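Local coordinates for uncharacterized peroxidase-related protein (Silicibacter sp., PDB 2PFX) that is of unknown function but, as an AhpD-like member of the carboxymuconolactone decarboxylase family, is probably a peroxidase-related oxidoreductase, at residues A[128-132]-A[144-148]; A[76-80]-A[164-169]. All coordinates share one frame; numbering follows the deposited sequence.

Interaction 1: residues A[128-132]-A[144-148]; sequences DFAAK and DREVL
In the helical hairpin made by helices 121-136 and 142-150, Phe129 and Leu148 meet in a CH-pi contact. The methyl CD1 of Leu148 stands over the middle of one face of the Phe129 ring, 3.5 Å from its centroid and close to the ring normal. With CG of Phe129 anti to the backbone N (chi1 -168°), the ring is carried across to the partner helix, and the Leu148 side chain meets it at about a right angle. The other Leu148 methyl, CD2, lies against the foot of the side chain, 4.0 Å from Phe129 CB. Farther out, Phe129 CE1 lies 4.0 Å from Asp144 CB and 4.1 Å from Arg145 CG, so the far end of the ring also touches the first turn of helix 142-150.

Such hairpins, two consecutive helices joined by a short loop, are a recurrent unit of all-helical folds. Here the axes of the two segments run nearly antiparallel, at 156°, and come no closer than 11.0 Å, a separation bridged by side chains.

A salt bridge borders the aromatic contact. Lys132, its chain extended throughout, brings NZ to 3.1 Å from Asp144 OD2; the ammonium arrives on the syn side of that oxygen, 31° out of the carboxylate plane. The second bond, from Lys132 NZ to Asp144 OD1, is weak at 3.5 Å. Asp144 OD2 is held besides by the backbone N of Glu141, just before helix 142-150, and this second grip would help to fix the carboxylate facing the lysine. Arg145 gives the ring only its aliphatic part; its guanidinium is bound by Glu142 and by the carbonyl oxygen of Ala177 of the second subunit, a residue that also packs against Phe129.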
loop_
_atom_site.group_PDB
_atom_site.type_symbol
_atom_site.label_atom_id
_atom_site.label_comp_id
_atom_site.label_asym_id
_atom_site.label_seq_id
_atom_site.Cartn_x
_atom_site.Cartn_y
_atom_site.Cartn_z
ATOM N N ASP A 128 9.032 9.758 14.598
ATOM C CA ASP A 128 9.003 9.669 13.148
ATOM C C ASP A 128 9.946 8.581 12.626
ATOM O O ASP A 128 9.642 7.862 11.666
ATOM C CB ASP A 128 9.419 11.009 12.557
ATOM C CG ASP A 128 8.403 12.123 12.625
ATOM O OD1 ASP A 128 7.216 11.868 12.923
ATOM O OD2 ASP A 128 8.839 13.270 12.366
ATOM N N PHE A 129 11.117 8.472 13.248
ATOM C CA PHE A 129 12.092 7.436 12.913
ATOM C C PHE A 129 11.545 6.035 13.224
ATOM O O PHE A 129 11.645 5.102 12.433
ATOM C CB PHE A 129 13.387 7.724 13.682
ATOM C CG PHE A 129 14.604 6.907 13.250
ATOM C CD1 PHE A 129 15.440 7.344 12.231
ATOM C CD2 PHE A 129 14.925 5.708 13.867
ATOM C CE1 PHE A 129 16.548 6.606 11.866
ATOM C CE2 PHE A 129 16.014 4.952 13.494
ATOM C CZ PHE A 129 16.814 5.396 12.461
ATOM N N ALA A 130 10.958 5.895 14.401
ATOM C CA ALA A 130 10.344 4.622 14.786
ATOM C C ALA A 130 9.264 4.251 13.782
ATOM O O ALA A 130 9.184 3.088 13.373
ATOM C CB ALA A 130 9.797 4.699 16.200
ATOM N N ALA A 131 8.463 5.224 13.391
ATOM C CA ALA A 131 7.389 5.049 12.406
ATOM C C ALA A 131 7.932 4.601 11.067
ATOM O O ALA A 131 7.426 3.662 10.439
ATOM C CB ALA A 131 6.566 6.324 12.218
ATOM N N LYS A 132 8.985 5.271 10.618
ATOM C CA LYS A 132 9.595 4.886 9.358
ATOM C C LYS A 132 10.238 3.504 9.412
ATOM O O LYS A 132 10.246 2.718 8.445
ATOM C CB LYS A 132 10.617 5.947 8.944
ATOM C CG LYS A 132 11.203 5.606 7.562
ATOM C CD LYS A 132 12.164 6.681 7.074
ATOM C CE LYS A 132 12.602 6.348 5.649
ATOM N NZ LYS A 132 13.122 7.579 5.001
ATOM N N ASP A 144 18.417 10.112 7.568
ATOM C CA ASP A 144 17.455 9.888 8.642
ATOM C C ASP A 144 18.126 9.809 10.003
ATOM O O ASP A 144 17.668 10.311 11.025
ATOM C CB ASP A 144 16.685 8.593 8.392
ATOM C CG ASP A 144 15.841 8.663 7.134
ATOM O OD1 ASP A 144 15.097 9.646 6.983
ATOM O OD2 ASP A 144 15.897 7.782 6.268
ATOM N N ARG A 145 19.278 9.143 10.062
ATOM C CA ARG A 145 20.038 9.093 11.306
ATOM C C ARG A 145 20.575 10.480 11.665
ATOM O O ARG A 145 20.678 10.833 12.839
ATOM C CB ARG A 145 21.152 8.056 11.189
ATOM C CG ARG A 145 20.591 6.634 11.129
ATOM C CD ARG A 145 21.673 5.585 11.286
ATOM N NE ARG A 145 22.632 5.576 10.189
ATOM C CZ ARG A 145 22.466 4.913 9.056
ATOM N NH1 ARG A 145 21.398 4.173 8.804
ATOM N NH2 ARG A 145 23.399 4.987 8.120
ATOM N N GLU A 146 20.906 11.288 10.665
ATOM C CA GLU A 146 21.444 12.616 10.990
ATOM C C GLU A 146 20.357 13.514 11.544
ATOM O O GLU A 146 20.622 14.422 12.354
ATOM C CB GLU A 146 22.094 13.248 9.758
ATOM C CG GLU A 146 22.900 14.512 10.094
ATOM C CD GLU A 146 24.019 14.270 11.080
ATOM O OE1 GLU A 146 24.740 13.239 10.990
ATOM O OE2 GLU A 146 24.183 15.130 11.980
ATOM N N VAL A 147 19.120 13.274 11.119
ATOM C CA VAL A 147 18.022 14.065 11.693
ATOM C C VAL A 147 17.981 13.861 13.200
ATOM O O VAL A 147 17.820 14.778 14.004
ATOM C CB VAL A 147 16.656 13.733 11.085
ATOM C CG1 VAL A 147 15.533 14.348 11.895
ATOM C CG2 VAL A 147 16.619 14.225 9.636
ATOM N N LEU A 148 18.133 12.614 13.627
ATOM C CA LEU A 148 18.164 12.322 15.057
ATOM C C LEU A 148 19.320 13.019 15.761
ATOM O O LEU A 148 19.166 13.565 16.856
ATOM C CB LEU A 148 18.259 10.809 15.293
ATOM C CG LEU A 148 17.089 10.020 14.700
ATOM C CD1 LEU A 148 17.352 8.531 14.897
ATOM C CD2 LEU A 148 15.770 10.450 15.306
#

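Interaction 2: residues A[76-80]-A[164-169]; sequences IAVVV and VTGFFN
Thr165 O is gripped twice by Asn169, by its backbone N at 3.1 Å and by its amide ND2 at 3.0 Å. The amide approaches from above the carbonyl plane, and the same ND2 is bonded to Thr134 OG1, while Asn169 OD1 is held by Arg173 and Asn84. Pinned in this way, ND2 lies 3.4 Å from Val80 CG1. That methyl also abuts Phe168 CB at 3.8 Å.

Phe168 lays one ring face on Ala77, whose CB sits 3.6 Å from the ring centroid, 13° off the normal, a CH-pi contact; Phe167 CD2 covers the opposite face toward its rim. The ring also stacks edge-to-face with His93, which ends a Cys-X-X-Cys-X-X-X-His pattern that is catalytic in AhpD relatives. Replacing Phe168 by an alanine is likely to leave Ala77 CB without the ring it lies against, and His93 without its aromatic partner. At the other end, Ile76 CG2 is the branch that crosses to Val164 CG1, at 3.6 Å, and to Thr165 OG1. Segments 76-80 and 164-169, from helices 70-84 and 155-178 of the AhpD-like bundle, cross at 44°. Methyls and a ring face make the contact without a hydrogen bond between the segments, which implies that bordering polar atoms are satisfied elsewhere, as Thr165 OG1 is by Ile161 O.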
loop_
_atom_site.group_PDB
_atom_site.type_symbol
_atom_site.label_atom_id
_atom_site.label_comp_id
_atom_site.label_asym_id
_atom_site.label_seq_id
_atom_site.Cartn_x
_atom_site.Cartn_y
_atom_site.Cartn_z
ATOM N N ILE A 76 7.600 5.238 22.197
ATOM C CA ILE A 76 7.987 4.548 20.990
ATOM C C ILE A 76 7.116 3.309 20.859
ATOM O O ILE A 76 6.565 3.001 19.811
ATOM C CB ILE A 76 9.470 4.153 21.002
ATOM C CG1 ILE A 76 10.439 5.315 20.784
ATOM C CG2 ILE A 76 9.773 3.080 19.969
ATOM C CD1 ILE A 76 11.893 4.972 21.110
ATOM N N ALA A 77 6.994 2.627 22.000
ATOM C CA ALA A 77 6.218 1.386 21.981
ATOM C C ALA A 77 4.808 1.572 21.447
ATOM O O ALA A 77 4.293 0.789 20.648
ATOM C CB ALA A 77 6.163 0.824 23.394
ATOM N N VAL A 78 4.162 2.619 21.937
ATOM C CA VAL A 78 2.777 2.898 21.538
ATOM C C VAL A 78 2.653 3.326 20.098
ATOM O O VAL A 78 1.711 2.978 19.395
ATOM C CB VAL A 78 2.163 3.982 22.445
ATOM C CG1 VAL A 78 0.757 4.351 21.974
ATOM C CG2 VAL A 78 2.132 3.476 23.868
ATOM N N VAL A 79 3.599 4.125 19.614
ATOM C CA VAL A 79 3.535 4.530 18.206
ATOM C C VAL A 79 3.721 3.317 17.311
ATOM O O VAL A 79 2.975 3.095 16.338
ATOM C CB VAL A 79 4.573 5.628 17.946
ATOM C CG1 VAL A 79 4.815 5.827 16.461
ATOM C CG2 VAL A 79 4.115 6.912 18.624
ATOM N N VAL A 80 4.692 2.468 17.592
ATOM C CA VAL A 80 4.843 1.206 16.848
ATOM C C VAL A 80 3.542 0.420 16.904
ATOM O O VAL A 80 3.031 0.001 15.865
ATOM C CB VAL A 80 6.024 0.368 17.366
ATOM C CG1 VAL A 80 6.138 -0.948 16.604
ATOM C CG2 VAL A 80 7.326 1.154 17.235
ATOM N N VAL A 164 14.380 -0.618 20.630
ATOM C CA VAL A 164 13.051 -0.541 21.216
ATOM C C VAL A 164 12.013 -0.687 20.104
ATOM O O VAL A 164 11.088 -1.470 20.225
ATOM C CB VAL A 164 12.852 0.755 22.000
ATOM C CG1 VAL A 164 11.403 0.934 22.421
ATOM C CG2 VAL A 164 13.789 0.727 23.197
ATOM N N THR A 165 12.194 0.062 19.026
ATOM C CA THR A 165 11.300 0.005 17.887
ATOM C C THR A 165 11.198 -1.419 17.333
ATOM O O THR A 165 10.112 -1.979 17.162
ATOM C CB THR A 165 11.800 0.929 16.752
ATOM O OG1 THR A 165 11.795 2.307 17.184
ATOM C CG2 THR A 165 10.886 0.865 15.543
ATOM N N GLY A 166 12.337 -2.051 17.051
ATOM C CA GLY A 166 12.340 -3.421 16.542
ATOM C C GLY A 166 11.666 -4.385 17.499
ATOM O O GLY A 166 10.904 -5.253 17.053
ATOM N N PHE A 167 11.932 -4.230 18.788
ATOM C CA PHE A 167 11.319 -5.110 19.788
ATOM C C PHE A 167 9.803 -5.060 19.708
ATOM O O PHE A 167 9.206 -6.134 19.732
ATOM C CB PHE A 167 11.820 -4.755 21.185
ATOM C CG PHE A 167 11.369 -5.649 22.317
ATOM C CD1 PHE A 167 11.777 -6.963 22.448
ATOM C CD2 PHE A 167 10.502 -5.113 23.256
ATOM C CE1 PHE A 167 11.319 -7.725 23.507
ATOM C CE2 PHE A 167 10.058 -5.837 24.333
ATOM C CZ PHE A 167 10.495 -7.141 24.449
ATOM N N PHE A 168 9.165 -3.889 19.588
ATOM C CA PHE A 168 7.703 -3.888 19.535
ATOM C C PHE A 168 7.206 -4.373 18.196
ATOM O O PHE A 168 6.059 -4.826 18.095
ATOM C CB PHE A 168 7.122 -2.500 19.910
ATOM C CG PHE A 168 7.278 -2.471 21.440
ATOM C CD1 PHE A 168 6.359 -3.137 22.238
ATOM C CD2 PHE A 168 8.358 -1.824 22.007
ATOM C CE1 PHE A 168 6.532 -3.149 23.611
ATOM C CE2 PHE A 168 8.525 -1.816 23.386
ATOM C CZ PHE A 168 7.604 -2.478 24.179
ATOM N N ASN A 169 8.057 -4.290 17.169
ATOM C CA ASN A 169 7.653 -4.915 15.906
ATOM C C ASN A 169 7.621 -6.448 16.050
ATOM O O ASN A 169 6.959 -7.174 15.286
ATOM C CB ASN A 169 8.599 -4.479 14.782
ATOM C CG ASN A 169 8.059 -3.197 14.152
ATOM O OD1 ASN A 169 7.119 -3.270 13.366
ATOM N ND2 ASN A 169 8.603 -2.060 14.529
#

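Overall arrangement
The two contacts share no helix, yet they form a continuous body. Interaction 2 lies about 6 Å from the centre of the chain and all its touching residues are buried; interaction 1, centred about 19 Å out, keeps a buried aromatic middle but ends in partly exposed charges. Chemistry follows place: methyl and ring packing inside, a salt bridge at the margin. Ala130, which does not touch segment 144-148, links the two contacts, its CB packing 3.3 Å from Thr165 OG1 and also against Ile76. In sequence, interaction 1 is nested within the long loop that interaction 2 closes, an example of a local hairpin added to a long-range core. Both reach the second subunit.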